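PDB 1XP4: D-alanyl-D-alanine carboxypeptidase from Streptococcus pneumoniae R6, which probably trims the C-terminal D-alanine from peptidoglycan precursor peptides, and so takes part in regulating cell-wall synthesis. Local coordinates for residues A[24-29]-A[314-319]; A[123-128]-A[155-160]. All blocks are in the same frame, centred on the assembly; numbering follows the deposited sequence.

Interaction 1: residues A[24-29]-A[314-319]; sequences TGKILY and YLIERV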
# COMPACT_ATOMS: atom_id res chain seq x y z
N THR A 24 10.78 -2.43 -2.60
CA THR A 24 11.65 -2.98 -1.56
C THR A 24 11.24 -2.64 -0.14
O THR A 24 11.75 -3.22 0.81
CB THR A 24 13.11 -2.54 -1.76
OG1 THR A 24 13.22 -1.12 -1.55
CG2 THR A 24 13.57 -2.88 -3.17
N GLY A 25 10.31 -1.70 0.01
CA GLY A 25 9.87 -1.32 1.34
C GLY A 25 10.94 -0.53 2.08
O GLY A 25 10.87 -0.37 3.31
N LYS A 26 11.92 -0.03 1.34
CA LYS A 26 12.99 0.75 1.93
C LYS A 26 12.45 2.09 2.40
O LYS A 26 11.68 2.74 1.69
CB LYS A 26 14.11 0.97 0.92
CG LYS A 26 15.21 1.86 1.46
CD LYS A 26 16.23 2.24 0.41
CE LYS A 26 17.21 3.28 0.95
NZ LYS A 26 18.00 2.79 2.14
N ILE A 27 12.85 2.50 3.59
CA ILE A 27 12.39 3.76 4.15
C ILE A 27 13.20 4.95 3.63
O ILE A 27 14.43 4.98 3.73
CB ILE A 27 12.44 3.71 5.69
CG1 ILE A 27 11.51 2.61 6.19
CG2 ILE A 27 12.08 5.07 6.27
CD1 ILE A 27 11.61 2.31 7.67
N LEU A 28 12.51 5.93 3.06
CA LEU A 28 13.17 7.11 2.51
C LEU A 28 13.05 8.34 3.41
O LEU A 28 13.91 9.23 3.39
CB LEU A 28 12.58 7.42 1.13
CG LEU A 28 12.60 6.26 0.13
CD1 LEU A 28 11.91 6.69 -1.15
CD2 LEU A 28 14.03 5.82 -0.13
N TYR A 29 11.98 8.40 4.19
CA TYR A 29 11.75 9.51 5.09
C TYR A 29 10.82 9.10 6.22
O TYR A 29 9.88 8.32 6.03
CB TYR A 29 11.12 10.69 4.36
CG TYR A 29 10.85 11.84 5.30
CD1 TYR A 29 11.86 12.73 5.65
CD2 TYR A 29 9.61 12.00 5.91
CE1 TYR A 29 11.66 13.73 6.58
CE2 TYR A 29 9.39 12.99 6.85
CZ TYR A 29 10.42 13.85 7.18
OH TYR A 29 10.24 14.84 8.11
N TYR A 314 17.69 -2.12 -10.90
CA TYR A 314 17.99 -0.79 -10.37
C TYR A 314 18.01 -0.85 -8.84
O TYR A 314 17.44 -1.76 -8.24
CB TYR A 314 16.93 0.23 -10.80
CG TYR A 314 16.89 0.54 -12.28
CD1 TYR A 314 16.31 -0.34 -13.19
CD2 TYR A 314 17.42 1.73 -12.77
CE1 TYR A 314 16.26 -0.05 -14.55
CE2 TYR A 314 17.38 2.04 -14.13
CZ TYR A 314 16.79 1.14 -15.02
OH TYR A 314 16.74 1.45 -16.36
N LEU A 315 18.69 0.12 -8.24
CA LEU A 315 18.79 0.22 -6.79
C LEU A 315 18.57 1.67 -6.39
O LEU A 315 18.87 2.58 -7.16
CB LEU A 315 20.18 -0.19 -6.31
CG LEU A 315 20.71 -1.59 -6.62
CD1 LEU A 315 22.07 -1.69 -6.01
CD2 LEU A 315 19.80 -2.66 -6.06
N ILE A 316 18.06 1.88 -5.18
CA ILE A 316 17.85 3.24 -4.70
C ILE A 316 19.22 3.72 -4.24
O ILE A 316 19.95 2.99 -3.57
CB ILE A 316 16.90 3.27 -3.49
CG1 ILE A 316 15.62 2.53 -3.82
CG2 ILE A 316 16.56 4.72 -3.15
CD1 ILE A 316 14.60 2.64 -2.72
N GLU A 317 19.59 4.95 -4.60
CA GLU A 317 20.88 5.50 -4.21
C GLU A 317 20.73 6.97 -3.84
O GLU A 317 20.11 7.75 -4.58
CB GLU A 317 21.89 5.34 -5.35
CG GLU A 317 23.30 5.83 -5.02
CD GLU A 317 24.25 5.74 -6.22
OE1 GLU A 317 23.86 6.18 -7.32
OE2 GLU A 317 25.39 5.24 -6.06
N ARG A 318 21.27 7.35 -2.69
CA ARG A 318 21.45 8.75 -2.42
C ARG A 318 22.36 9.39 -3.49
O ARG A 318 23.19 8.74 -4.13
CB ARG A 318 21.99 8.87 -1.02
CG ARG A 318 21.13 9.75 -0.12
CD ARG A 318 21.75 9.92 1.27
NE ARG A 318 20.80 10.56 2.16
CZ ARG A 318 20.13 9.75 2.98
NH1 ARG A 318 20.36 8.47 2.97
NH2 ARG A 318 19.25 10.26 3.84
N VAL A 319 22.11 10.66 -3.81
CA VAL A 319 22.92 11.30 -4.84
C VAL A 319 24.05 12.15 -4.24
O VAL A 319 23.82 13.03 -3.43
CB VAL A 319 22.02 12.24 -5.68
CG1 VAL A 319 20.58 11.74 -5.77
CG2 VAL A 319 22.01 13.66 -5.17
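Ile316 reaches across a domain boundary to touch Thr24, Lys26 and Leu28 in a small, buried, mainly apolar contact between edge strand 26-31, one of the two outermost strands of the five-stranded antiparallel sheet, and strand 313-318. The two strands do not pair: no hydrogen bond joins them, and at the closest point the CA atoms of Lys26 and Ile316 are 8.6 Å apart. With CG1 of Ile316 anti to the carbonyl carbon (chi1 -52°) and the chain then extended, its CD1 methyl is carried forward to lie 3.6 Å from Lys26 CD and 4.0 Å from Lys26 CB. These two side chains run past each other in opposite senses, the methyl lying alongside the lysine's methylenes. The other branch, CG2, meets Leu28 CD2 at 4.1 Å, and Thr24 OG1 stands 4.2 Å from the same CD1 methyl of Ile316. The sheet belongs to the peptidase S11 domain, of the beta-lactamase clan, whereas strand 313-318 pairs with strand 278-284 in the region matching the C-terminal domain of penicillin-binding protein 5. Where strand 26-31 runs beside strand 17-21, a classic beta bulge sets both Leu28 and Tyr29 opposite Ala19. Lys26 serves two ends: its methylenes pack on Ile316, while a bend at chi4 (61°) turns NZ into a salt bridge with Asp353 and a hydrogen bond to the carbonyl of Asp355. The carboxylate of Asp355 in turn pairs with Arg318, whose NH1 lies 6.2 Å from Lys26 NZ, so two nearby acids probably balance the two bases. Backbone hydrogen bonds between Gly25 and Ile362 and between Ile27 and Gly360 tie a further piece of the C-terminal region to residues 25-27.

Interaction 2: residues A[123-128]-A[155-160]; sequences FVDMMR and NIYPGS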
# COMPACT_ATOMS: atom_id res chain seq x y z
N PHE A 123 -15.78 -9.32 10.81
CA PHE A 123 -14.85 -8.73 9.85
C PHE A 123 -13.67 -8.08 10.59
O PHE A 123 -12.52 -8.22 10.18
CB PHE A 123 -15.54 -7.69 8.97
CG PHE A 123 -14.77 -7.36 7.73
CD1 PHE A 123 -14.82 -8.19 6.62
CD2 PHE A 123 -13.94 -6.24 7.69
CE1 PHE A 123 -14.06 -7.91 5.48
CE2 PHE A 123 -13.17 -5.95 6.56
CZ PHE A 123 -13.24 -6.79 5.45
N VAL A 124 -13.95 -7.38 11.69
CA VAL A 124 -12.90 -6.74 12.46
C VAL A 124 -11.90 -7.78 12.99
O VAL A 124 -10.69 -7.56 12.98
CB VAL A 124 -13.45 -5.93 13.66
CG1 VAL A 124 -12.30 -5.47 14.55
CG2 VAL A 124 -14.24 -4.71 13.14
N ASP A 125 -12.41 -8.92 13.45
CA ASP A 125 -11.54 -9.95 13.95
C ASP A 125 -10.66 -10.41 12.80
O ASP A 125 -9.50 -10.79 12.99
CB ASP A 125 -12.35 -11.12 14.51
CG ASP A 125 -13.11 -10.75 15.77
OD1 ASP A 125 -12.59 -9.95 16.58
OD2 ASP A 125 -14.23 -11.28 15.96
N MSE A 126 -11.21 -10.38 11.59
CA MSE A 126 -10.45 -10.78 10.42
C MSE A 126 -9.34 -9.77 10.17
O MSE A 126 -8.20 -10.14 9.88
CB MSE A 126 -11.35 -10.88 9.19
CG MSE A 126 -12.15 -12.18 9.10
SE MSE A 126 -13.32 -12.28 7.57
CE MSE A 126 -12.01 -12.07 6.17
N MSE A 127 -9.65 -8.48 10.29
CA MSE A 127 -8.61 -7.49 10.06
C MSE A 127 -7.59 -7.47 11.19
O MSE A 127 -6.43 -7.09 10.99
CB MSE A 127 -9.21 -6.09 9.77
CG MSE A 127 -10.52 -5.75 10.45
SE MSE A 127 -11.49 -4.25 9.60
CE MSE A 127 -10.13 -2.88 9.65
N ARG A 128 -8.00 -7.91 12.38
CA ARG A 128 -7.06 -7.96 13.50
C ARG A 128 -6.08 -9.09 13.23
O ARG A 128 -4.89 -8.99 13.54
CB ARG A 128 -7.78 -8.22 14.82
CG ARG A 128 -8.61 -7.06 15.31
CD ARG A 128 -9.28 -7.35 16.63
NE ARG A 128 -10.02 -6.18 17.11
CZ ARG A 128 -10.65 -6.12 18.28
NH1 ARG A 128 -10.64 -7.17 19.09
NH2 ARG A 128 -11.30 -5.02 18.64
N ASN A 155 -23.89 0.40 17.43
CA ASN A 155 -23.24 -0.54 16.53
C ASN A 155 -21.71 -0.57 16.65
O ASN A 155 -21.00 -0.58 15.64
CB ASN A 155 -23.64 -0.24 15.09
CG ASN A 155 -25.13 -0.34 14.86
OD1 ASN A 155 -25.69 -1.44 14.79
ND2 ASN A 155 -25.80 0.81 14.77
N ILE A 156 -21.21 -0.60 17.88
CA ILE A 156 -19.78 -0.63 18.10
C ILE A 156 -19.35 -2.03 18.53
O ILE A 156 -20.17 -2.82 19.00
CB ILE A 156 -19.32 0.35 19.21
CG1 ILE A 156 -19.90 -0.09 20.55
CG2 ILE A 156 -19.74 1.77 18.86
CD1 ILE A 156 -19.34 0.65 21.71
N TYR A 157 -18.07 -2.31 18.36
CA TYR A 157 -17.50 -3.60 18.73
C TYR A 157 -17.74 -3.87 20.21
O TYR A 157 -17.64 -2.98 21.05
CB TYR A 157 -16.00 -3.60 18.43
CG TYR A 157 -15.38 -4.97 18.43
CD1 TYR A 157 -15.03 -5.60 19.63
CD2 TYR A 157 -15.18 -5.66 17.25
CE1 TYR A 157 -14.51 -6.89 19.64
CE2 TYR A 157 -14.66 -6.95 17.24
CZ TYR A 157 -14.32 -7.56 18.45
OH TYR A 157 -13.81 -8.83 18.45
N PRO A 158 -18.10 -5.12 20.55
CA PRO A 158 -18.34 -5.49 21.95
C PRO A 158 -17.06 -5.32 22.75
O PRO A 158 -16.04 -5.95 22.45
CB PRO A 158 -18.74 -6.96 21.85
CG PRO A 158 -19.41 -7.02 20.52
CD PRO A 158 -18.47 -6.22 19.65
N GLY A 159 -17.10 -4.45 23.76
CA GLY A 159 -15.93 -4.22 24.57
C GLY A 159 -15.27 -2.90 24.24
O GLY A 159 -14.65 -2.28 25.10
N SER A 160 -15.39 -2.46 22.99
CA SER A 160 -14.80 -1.19 22.58
C SER A 160 -15.48 -0.02 23.28
O SER A 160 -16.64 -0.10 23.68
CB SER A 160 -14.89 -1.03 21.06
OG SER A 160 -16.22 -0.85 20.63
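Val124 and Tyr157 mark the closest backbone approach, their CA atoms 8.4 Å apart where helix 120-133 passes a type II beta turn that runs from Tyr157 to Ser160. Tyr157 projects toward the helix, its CG anti to the backbone N (chi1 -165°), and meets three side chains of that helix. Its hydroxyl donates to Asp125 OD1, a bond whose very short length should not be over-read at this resolution; the carboxylate stands almost perpendicular to the ring, and OD1 approaches at the ring edge. Over one face lies the guanidinium of Arg128, a cation-pi stack with CZ 4.2 Å from the ring centroid and planes 30° apart. Pro158 CD sits over the opposite face, offset toward the rim. Val124 CG1 adds an apolar touch 3.9 Å from Tyr157 CE2. Lys121 bridges to Asp125 OD2, and Val141 O accepts from Arg128 NH2, which should steady both charged groups around the ring. The turn itself is closed at Tyr157 O, which accepts from both Ser160 N and Ser160 OG. The Val124 side chain is about 12 Å from that of Lys44, the predicted proton acceptor. Behind this partly buried contact, Phe123 and Met126, a selenomethionine, pack against helices 44-57 and 106-117.

In the fold
The two contacts make a contrast between joining domains and fastening a loop within one. Interaction 1 is buried and brings together strands from the peptidase and C-terminal regions, 285 residues apart in sequence; interaction 2 is partly buried and holds a loop on a helix only 27 residues away. They share no secondary-structure element, lie on opposite sides of the chain's centre, and their centres are about 37 Å apart. Their chemistry follows their place: methyls and methylenes meet in the first, with charges paired outside the two segments, whereas in the second a tyrosine gives a hydrogen bond from its hydroxyl and takes a cation on its ring face. Interaction 2 falls within the stretch of chain that interaction 1 spans.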